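Local coordinates for protein glutaredoxin, CPYC type (Chlamydomonas reinhardtii, PDB 7NCV) that probably reduces glutathione-containing disulfides as a glutathione-dependent oxidoreductase of the glutaredoxin family, and can bind an iron-sulfur cluster, at residues Lys18-Ser23 with Thr46-Glu51. Residues are numbered along the deposited sequence; the frame is centred on the assembly and turned at random.
Sequences KVIVYS and TVVELE. With NA (sodium ion), chain D.
Ser23 OG donates to Glu49 OE1 over 2.7 Å, meeting the carboxylate on its syn side and 26° out of its plane; Lys34 of helix 28-41 adds a salt bridge to Glu49 OE2 and a weak hydrogen bond to the same hydroxyl. The pair closes the C-terminal end of a parallel ladder between strands 19-23 and 46-49, the two strands of a beta-alpha-beta crossover in the thioredoxin fold, with helix 28-41 as the connection. A bend at chi2 (-69°) folds the Glu49 chain back to bring its carboxylate to Ser23. Were Glu49 replaced by an alanine, the Ser23 hydroxyl would probably lose its acceptor and Lys34 this counter-charge. Parallel pairing is evident from the strand axes, 18° apart, and from Val21, whose N donates to Thr46 O while its O accepts from Val48 N, 2.9 Å away. Ser23 repeats the pattern, its N bonding to Val48 O and its O receiving Leu50 N at 2.8 Å; at the other end Thr46 N reaches Val19 O only weakly. On the face holding Ile20, Tyr22 and Val48, where helix 3-16 packs on Ile20 and Tyr22, the tyrosine ring lies alongside Val48, with CE1 3.6 Å from Val48 CB, and meets Leu50 CD2 with its edge. With CG1 anti to the backbone N, Ile20 runs beside Thr46 and carries its CD1 to 3.9 Å from Val48 CG2. Past the ladder, a sodium ion whose site also includes Asn52 is bound by Glu49 O at 2.8 Å and by a water that also donates to Glu51 OE2.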
loop_
_atom_site.group_PDB
_atom_site.type_symbol
_atom_site.label_atom_id
_atom_site.label_comp_id
_atom_site.label_asym_id
_atom_site.label_seq_id
_atom_site.Cartn_x
_atom_site.Cartn_y
_atom_site.Cartn_z
ATOM N N LYS A 18 8.499 -5.325 -3.085
ATOM C CA LYS A 18 7.497 -6.301 -3.525
ATOM C C LYS A 18 6.107 -5.967 -3.004
ATOM O O LYS A 18 5.127 -6.178 -3.724
ATOM C CB LYS A 18 7.905 -7.707 -3.090
ATOM C CG LYS A 18 9.233 -8.187 -3.751
ATOM C CD LYS A 18 9.538 -9.595 -3.328
ATOM C CE LYS A 18 10.913 -9.994 -3.845
ATOM N NZ LYS A 18 10.888 -10.257 -5.304
ATOM N N VAL A 19 6.008 -5.476 -1.781
ATOM C CA VAL A 19 4.716 -5.135 -1.167
ATOM C C VAL A 19 4.937 -3.848 -0.380
ATOM O O VAL A 19 5.905 -3.776 0.408
ATOM C CB VAL A 19 4.263 -6.233 -0.189
ATOM C CG1 VAL A 19 2.948 -5.841 0.508
ATOM C CG2 VAL A 19 4.152 -7.581 -0.896
ATOM N N ILE A 20 4.113 -2.833 -0.625
ATOM C CA ILE A 20 4.247 -1.588 0.127
ATOM C C ILE A 20 2.829 -1.052 0.370
ATOM O O ILE A 20 1.952 -1.114 -0.508
ATOM C CB ILE A 20 5.169 -0.560 -0.588
ATOM C CG1 ILE A 20 5.256 0.740 0.219
ATOM C CG2 ILE A 20 4.660 -0.264 -2.017
ATOM C CD1 ILE A 20 6.426 1.673 -0.286
ATOM N N VAL A 21 2.602 -0.527 1.563
ATOM C CA VAL A 21 1.307 0.005 1.979
ATOM C C VAL A 21 1.555 1.434 2.432
ATOM O O VAL A 21 2.379 1.654 3.340
ATOM C CB VAL A 21 0.743 -0.773 3.161
ATOM C CG1 VAL A 21 -0.655 -0.198 3.543
ATOM C CG2 VAL A 21 0.661 -2.261 2.841
ATOM N N TYR A 22 0.837 2.399 1.852
ATOM C CA TYR A 22 0.789 3.754 2.362
ATOM C C TYR A 22 -0.368 3.824 3.340
ATOM O O TYR A 22 -1.481 3.360 3.032
ATOM C CB TYR A 22 0.599 4.741 1.205
ATOM C CG TYR A 22 1.909 4.878 0.473
ATOM C CD1 TYR A 22 2.855 5.806 0.903
ATOM C CD2 TYR A 22 2.271 3.966 -0.527
ATOM C CE1 TYR A 22 4.142 5.887 0.331
ATOM C CE2 TYR A 22 3.538 4.044 -1.153
ATOM C CZ TYR A 22 4.449 5.014 -0.713
ATOM O OH TYR A 22 5.717 5.088 -1.311
ATOM N N SER A 23 -0.091 4.345 4.537
ATOM C CA SER A 23 -0.983 4.152 5.684
ATOM C C SER A 23 -0.954 5.378 6.578
ATOM O O SER A 23 -0.167 6.317 6.362
ATOM C CB SER A 23 -0.456 2.884 6.392
ATOM O OG SER A 23 -1.080 2.619 7.662
ATOM N N THR A 46 6.900 -3.348 3.573
ATOM C CA THR A 46 7.050 -1.940 3.903
ATOM C C THR A 46 5.702 -1.277 4.161
ATOM O O THR A 46 4.775 -1.398 3.353
ATOM C CB THR A 46 7.726 -1.189 2.758
ATOM O OG1 THR A 46 9.076 -1.637 2.725
ATOM C CG2 THR A 46 7.762 0.286 3.029
ATOM N N VAL A 47 5.597 -0.565 5.282
ATOM C CA VAL A 47 4.521 0.383 5.544
ATOM C C VAL A 47 5.097 1.774 5.669
ATOM O O VAL A 47 6.078 1.970 6.383
ATOM C CB VAL A 47 3.763 0.031 6.842
ATOM C CG1 VAL A 47 2.646 1.043 7.102
ATOM C CG2 VAL A 47 3.188 -1.373 6.741
ATOM N N VAL A 48 4.514 2.738 4.947
ATOM C CA VAL A 48 4.902 4.147 5.033
ATOM C C VAL A 48 3.745 4.838 5.755
ATOM O O VAL A 48 2.665 5.027 5.173
ATOM C CB VAL A 48 5.124 4.773 3.654
ATOM C CG1 VAL A 48 5.578 6.239 3.840
ATOM C CG2 VAL A 48 6.162 3.971 2.863
ATOM N N GLU A 49 3.949 5.230 7.007
ATOM C CA GLU A 49 2.911 5.968 7.727
ATOM C C GLU A 49 3.024 7.442 7.418
ATOM O O GLU A 49 4.126 8.017 7.460
ATOM C CB GLU A 49 3.055 5.749 9.233
ATOM C CG GLU A 49 2.985 4.259 9.689
ATOM C CD GLU A 49 1.629 3.590 9.562
ATOM O OE1 GLU A 49 0.678 4.188 8.997
ATOM O OE2 GLU A 49 1.573 2.422 10.006
ATOM N N LEU A 50 1.892 8.083 7.134
ATOM C CA LEU A 50 1.901 9.437 6.605
ATOM C C LEU A 50 1.535 10.538 7.609
ATOM O O LEU A 50 1.763 11.724 7.295
ATOM C CB LEU A 50 0.968 9.531 5.387
ATOM C CG LEU A 50 1.363 8.681 4.183
ATOM C CD1 LEU A 50 0.309 8.881 3.054
ATOM C CD2 LEU A 50 2.720 9.118 3.670
ATOM N N GLU A 51 0.958 10.206 8.788
ATOM C CA GLU A 51 0.390 11.270 9.607
ATOM C C GLU A 51 1.430 12.244 10.156
ATOM O O GLU A 51 1.077 13.391 10.436
ATOM C CB GLU A 51 -0.468 10.676 10.747
ATOM C CG GLU A 51 0.363 10.055 11.840
ATOM C CD GLU A 51 0.775 8.618 11.565
ATOM O OE1 GLU A 51 0.486 8.005 10.493
ATOM O OE2 GLU A 51 1.435 8.047 12.473
HETATM NA NA NA D . 4.272 9.556 9.843
HETATM O O HOH W 1 4.208 8.111 12.167
#